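Local coordinates for protein putative adhesin (Bacteroides thetaiotaomicron, PDB 4QDG) that is a putative outer-membrane lipoprotein adhesin of the FimB/Mfa2 family, probably acting in the pilus as an anchor-type subunit, at residues K168-D177 with W231-K241. Numbering follows the deposited sequence.
Sequences KKFEFEITDD and WYSPKLTVRRK
The two central strands of a four-stranded antiparallel sheet, 170-176 and 235-240, pair through Glu-171 with Arg-239, Glu-173 with Thr-237 and Thr-175 with Lys-235, each joined by two backbone hydrogen bonds. These pairs put polar side chains on one face, where Arg-239 grips both glutamates. Its CG lies anti to the backbone N (chi1 -167°) and the chain bends at chi3, turning the guanidinium toward strand 170-176, between the glutamates. Arg-239 NH2 donates to both, at 3.0 Å to Glu-171 OE1, met on the anti side, and 2.8 Å to Glu-173 OE2, from above the carboxylate plane. Both oxygens lie at the guanidinium edge, the Glu-171 carboxylate almost perpendicular to it (86°). NH1 forms a salt bridge with Glu-246 on the next strand, so this cation probably offsets the charge of three acids. One water bridges Thr-175 OG1 and Thr-237 OG1, the latter also hydrogen-bonded to Asn-249 OD1, and another joins Thr-175 OG1 to Tyr-232 OH.

Phe-170, Phe-172, Ile-174, Leu-236 and Val-238 face inward, as in a beta-sandwich, apolar types suited to the side facing strands 140-159 and 213-223. Phe-172 CD2 rests 3.7 Å from Val-238 CG2, and Ile-174 CG1 meets Leu-236 CD1 at 3.8 Å. The flat Tyr-232 ring offers a face to Asp-177 CB, 4.0 Å from its centroid (CH-pi). At the other end, long Lys-241 reaches across, NZ donating to the backbone Lys-168 O (3.0 Å).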
loop_
_atom_site.group_PDB
_atom_site.type_symbol
_atom_site.label_atom_id
_atom_site.label_comp_id
_atom_site.label_asym_id
_atom_site.label_seq_id
_atom_site.Cartn_x
_atom_site.Cartn_y
_atom_site.Cartn_z
ATOM N N LYS A 168 11.181 -23.949 -2.060
ATOM C CA LYS A 168 10.765 -24.764 -0.923
ATOM C C LYS A 168 11.869 -24.876 0.127
ATOM O O LYS A 168 11.596 -25.273 1.260
ATOM C CB LYS A 168 10.324 -26.161 -1.385
ATOM C CG LYS A 168 9.075 -26.158 -2.275
ATOM C CD LYS A 168 8.726 -27.582 -2.759
ATOM C CE LYS A 168 9.289 -27.883 -4.120
ATOM N NZ LYS A 168 10.671 -28.415 -4.054
ATOM N N LYS A 169 13.107 -24.513 -0.235
ATOM C CA LYS A 169 14.226 -24.548 0.693
ATOM C C LYS A 169 14.263 -23.294 1.586
ATOM O O LYS A 169 15.081 -23.233 2.497
ATOM C CB LYS A 169 15.545 -24.673 -0.105
ATOM C CG LYS A 169 15.783 -26.058 -0.699
ATOM C CD LYS A 169 17.141 -26.102 -1.352
ATOM C CE LYS A 169 17.649 -27.511 -1.475
ATOM N NZ LYS A 169 18.874 -27.558 -2.314
ATOM N N PHE A 170 13.381 -22.295 1.317
ATOM C CA PHE A 170 13.406 -20.989 1.970
ATOM C C PHE A 170 12.098 -20.482 2.509
ATOM O O PHE A 170 11.034 -20.733 1.956
ATOM C CB PHE A 170 13.918 -19.924 0.986
ATOM C CG PHE A 170 15.281 -20.226 0.424
ATOM C CD1 PHE A 170 16.431 -19.893 1.131
ATOM C CD2 PHE A 170 15.418 -20.829 -0.824
ATOM C CE1 PHE A 170 17.690 -20.126 0.589
ATOM C CE2 PHE A 170 16.682 -21.098 -1.345
ATOM C CZ PHE A 170 17.809 -20.739 -0.640
ATOM N N GLU A 171 12.222 -19.708 3.577
ATOM C CA GLU A 171 11.169 -18.994 4.271
ATOM C C GLU A 171 11.438 -17.518 4.046
ATOM O O GLU A 171 12.589 -17.067 4.165
ATOM C CB GLU A 171 11.160 -19.341 5.762
ATOM C CG GLU A 171 10.457 -20.643 6.074
ATOM C CD GLU A 171 10.425 -21.064 7.536
ATOM O OE1 GLU A 171 11.113 -20.433 8.376
ATOM O OE2 GLU A 171 9.718 -22.054 7.835
ATOM N N PHE A 172 10.385 -16.778 3.685
ATOM C CA PHE A 172 10.451 -15.345 3.395
ATOM C C PHE A 172 9.570 -14.602 4.366
ATOM O O PHE A 172 8.450 -15.037 4.622
ATOM C CB PHE A 172 10.003 -15.048 1.964
ATOM C CG PHE A 172 10.777 -15.767 0.881
ATOM C CD1 PHE A 172 10.503 -17.098 0.574
ATOM C CD2 PHE A 172 11.683 -15.076 0.073
ATOM C CE1 PHE A 172 11.162 -17.732 -0.479
ATOM C CE2 PHE A 172 12.354 -15.723 -0.963
ATOM C CZ PHE A 172 12.094 -17.042 -1.233
ATOM N N GLU A 173 10.093 -13.509 4.950
ATOM C CA GLU A 173 9.344 -12.708 5.920
ATOM C C GLU A 173 9.625 -11.244 5.770
ATOM O O GLU A 173 10.728 -10.849 5.378
ATOM C CB GLU A 173 9.720 -13.094 7.357
ATOM C CG GLU A 173 9.159 -14.405 7.844
ATOM C CD GLU A 173 9.924 -15.048 8.990
ATOM O OE1 GLU A 173 10.971 -14.509 9.421
ATOM O OE2 GLU A 173 9.465 -16.115 9.451
ATOM N N ILE A 174 8.628 -10.437 6.152
ATOM C CA ILE A 174 8.748 -9.002 6.296
ATOM C C ILE A 174 8.236 -8.701 7.683
ATOM O O ILE A 174 7.103 -9.042 7.995
ATOM C CB ILE A 174 8.108 -8.118 5.194
ATOM C CG1 ILE A 174 8.868 -8.282 3.874
ATOM C CG2 ILE A 174 8.106 -6.639 5.625
ATOM C CD1 ILE A 174 8.176 -7.680 2.609
ATOM N N THR A 175 9.109 -8.179 8.554
ATOM C CA THR A 175 8.690 -7.723 9.867
ATOM C C THR A 175 8.557 -6.198 9.784
ATOM O O THR A 175 9.411 -5.506 9.206
ATOM C CB THR A 175 9.619 -8.177 10.989
ATOM O OG1 THR A 175 10.974 -7.847 10.657
ATOM C CG2 THR A 175 9.436 -9.653 11.351
ATOM N N ASP A 176 7.470 -5.683 10.354
ATOM C CA ASP A 176 7.182 -4.248 10.367
ATOM C C ASP A 176 6.193 -3.957 11.450
ATOM O O ASP A 176 5.613 -4.876 12.006
ATOM C CB ASP A 176 6.622 -3.790 8.988
ATOM C CG ASP A 176 6.824 -2.324 8.651
ATOM O OD1 ASP A 176 7.105 -1.516 9.591
ATOM O OD2 ASP A 176 6.788 -1.987 7.448
ATOM N N ASP A 177 5.996 -2.675 11.753
ATOM C CA ASP A 177 5.001 -2.209 12.706
ATOM C C ASP A 177 4.204 -1.145 11.949
ATOM O O ASP A 177 4.426 0.050 12.120
ATOM C CB ASP A 177 5.668 -1.706 14.016
ATOM C CG ASP A 177 4.695 -1.366 15.136
ATOM O OD1 ASP A 177 3.501 -1.089 14.834
ATOM O OD2 ASP A 177 5.128 -1.350 16.317
ATOM N N TRP A 231 11.047 5.250 14.671
ATOM C CA TRP A 231 10.641 4.227 15.649
ATOM C C TRP A 231 10.550 2.794 15.088
ATOM O O TRP A 231 10.448 1.855 15.870
ATOM C CB TRP A 231 9.333 4.608 16.378
ATOM C CG TRP A 231 8.169 4.950 15.496
ATOM C CD1 TRP A 231 7.801 6.197 15.077
ATOM C CD2 TRP A 231 7.148 4.052 15.038
ATOM N NE1 TRP A 231 6.641 6.126 14.338
ATOM C CE2 TRP A 231 6.196 4.825 14.332
ATOM C CE3 TRP A 231 6.952 2.661 15.138
ATOM C CZ2 TRP A 231 5.065 4.254 13.726
ATOM C CZ3 TRP A 231 5.834 2.100 14.530
ATOM C CH2 TRP A 231 4.908 2.893 13.831
ATOM N N TYR A 232 10.624 2.605 13.770
ATOM C CA TYR A 232 10.649 1.262 13.204
ATOM C C TYR A 232 11.426 1.233 11.920
ATOM O O TYR A 232 11.292 2.111 11.082
ATOM C CB TYR A 232 9.264 0.598 13.002
ATOM C CG TYR A 232 9.363 -0.894 13.239
ATOM C CD1 TYR A 232 9.350 -1.409 14.529
ATOM C CD2 TYR A 232 9.620 -1.775 12.188
ATOM C CE1 TYR A 232 9.550 -2.761 14.773
ATOM C CE2 TYR A 232 9.843 -3.130 12.424
ATOM C CZ TYR A 232 9.780 -3.620 13.721
ATOM O OH TYR A 232 9.986 -4.938 14.026
ATOM N N SER A 233 12.235 0.184 11.781
ATOM C CA SER A 233 13.065 -0.106 10.619
ATOM C C SER A 233 12.590 -1.466 10.048
ATOM O O SER A 233 13.019 -2.518 10.518
ATOM C CB SER A 233 14.544 -0.111 11.012
ATOM O OG SER A 233 15.371 -0.263 9.873
ATOM N N PRO A 234 11.636 -1.457 9.085
ATOM C CA PRO A 234 11.129 -2.736 8.531
ATOM C C PRO A 234 12.248 -3.612 7.946
ATOM O O PRO A 234 13.199 -3.100 7.305
ATOM C CB PRO A 234 10.145 -2.300 7.438
ATOM C CG PRO A 234 9.843 -0.876 7.734
ATOM C CD PRO A 234 11.001 -0.292 8.436
ATOM N N LYS A 235 12.113 -4.929 8.180
ATOM C CA LYS A 235 13.104 -5.892 7.739
ATOM C C LYS A 235 12.560 -6.921 6.744
ATOM O O LYS A 235 11.431 -7.399 6.887
ATOM C CB LYS A 235 13.690 -6.630 8.955
ATOM C CG LYS A 235 14.513 -5.752 9.901
ATOM C CD LYS A 235 15.953 -5.539 9.423
ATOM C CE LYS A 235 16.745 -4.669 10.367
ATOM N NZ LYS A 235 16.369 -3.235 10.253
ATOM N N LEU A 236 13.396 -7.279 5.739
ATOM C CA LEU A 236 13.121 -8.360 4.799
ATOM C C LEU A 236 14.061 -9.475 5.219
ATOM O O LEU A 236 15.268 -9.238 5.368
ATOM C CB LEU A 236 13.252 -8.024 3.313
ATOM C CG LEU A 236 13.264 -9.242 2.368
ATOM C CD1 LEU A 236 11.868 -9.884 2.252
ATOM C CD2 LEU A 236 13.788 -8.871 0.999
ATOM N N THR A 237 13.513 -10.668 5.489
ATOM C CA THR A 237 14.340 -11.804 5.940
ATOM C C THR A 237 14.108 -13.015 5.054
ATOM O O THR A 237 12.956 -13.345 4.751
ATOM C CB THR A 237 14.059 -12.126 7.439
ATOM O OG1 THR A 237 14.303 -10.955 8.217
ATOM C CG2 THR A 237 14.931 -13.242 7.975
ATOM N N VAL A 238 15.214 -13.673 4.639
ATOM C CA VAL A 238 15.168 -14.884 3.831
ATOM C C VAL A 238 15.998 -15.937 4.589
ATOM O O VAL A 238 17.185 -15.736 4.846
ATOM C CB VAL A 238 15.582 -14.709 2.344
ATOM C CG1 VAL A 238 15.418 -16.033 1.592
ATOM C CG2 VAL A 238 14.745 -13.626 1.667
ATOM N N ARG A 239 15.331 -17.017 5.013
ATOM C CA ARG A 239 15.946 -18.064 5.825
ATOM C C ARG A 239 15.921 -19.415 5.146
ATOM O O ARG A 239 14.870 -19.792 4.600
ATOM C CB ARG A 239 15.191 -18.157 7.155
ATOM C CG ARG A 239 15.853 -18.977 8.267
ATOM C CD ARG A 239 15.213 -18.743 9.630
ATOM N NE ARG A 239 13.763 -18.727 9.527
ATOM C CZ ARG A 239 12.992 -17.669 9.757
ATOM N NH1 ARG A 239 13.519 -16.536 10.210
ATOM N NH2 ARG A 239 11.683 -17.746 9.567
ATOM N N ARG A 240 17.078 -20.144 5.171
ATOM C CA ARG A 240 17.161 -21.535 4.689
ATOM C C ARG A 240 16.472 -22.400 5.732
ATOM O O ARG A 240 16.905 -22.373 6.886
ATOM C CB ARG A 240 18.616 -22.015 4.508
ATOM C CG ARG A 240 19.434 -21.368 3.400
ATOM C CD ARG A 240 20.689 -22.192 3.077
ATOM N NE ARG A 240 21.667 -22.163 4.170
ATOM C CZ ARG A 240 22.843 -21.542 4.121
ATOM N NH1 ARG A 240 23.232 -20.924 3.012
ATOM N NH2 ARG A 240 23.648 -21.553 5.175
ATOM N N LYS A 241 15.390 -23.123 5.358
ATOM C CA LYS A 241 14.589 -23.975 6.259
ATOM C C LYS A 241 15.415 -25.059 6.992
ATOM O O LYS A 241 15.254 -25.229 8.206
ATOM C CB LYS A 241 13.442 -24.641 5.470
ATOM C CG LYS A 241 12.193 -23.787 5.443
ATOM C CD LYS A 241 11.342 -24.019 4.225
ATOM C CE LYS A 241 10.092 -24.808 4.483
ATOM N NZ LYS A 241 9.367 -25.043 3.209
HETATM O O HOH W 1 11.870 -6.145 12.597
HETATM O O HOH W 2 12.420 -9.984 9.850
#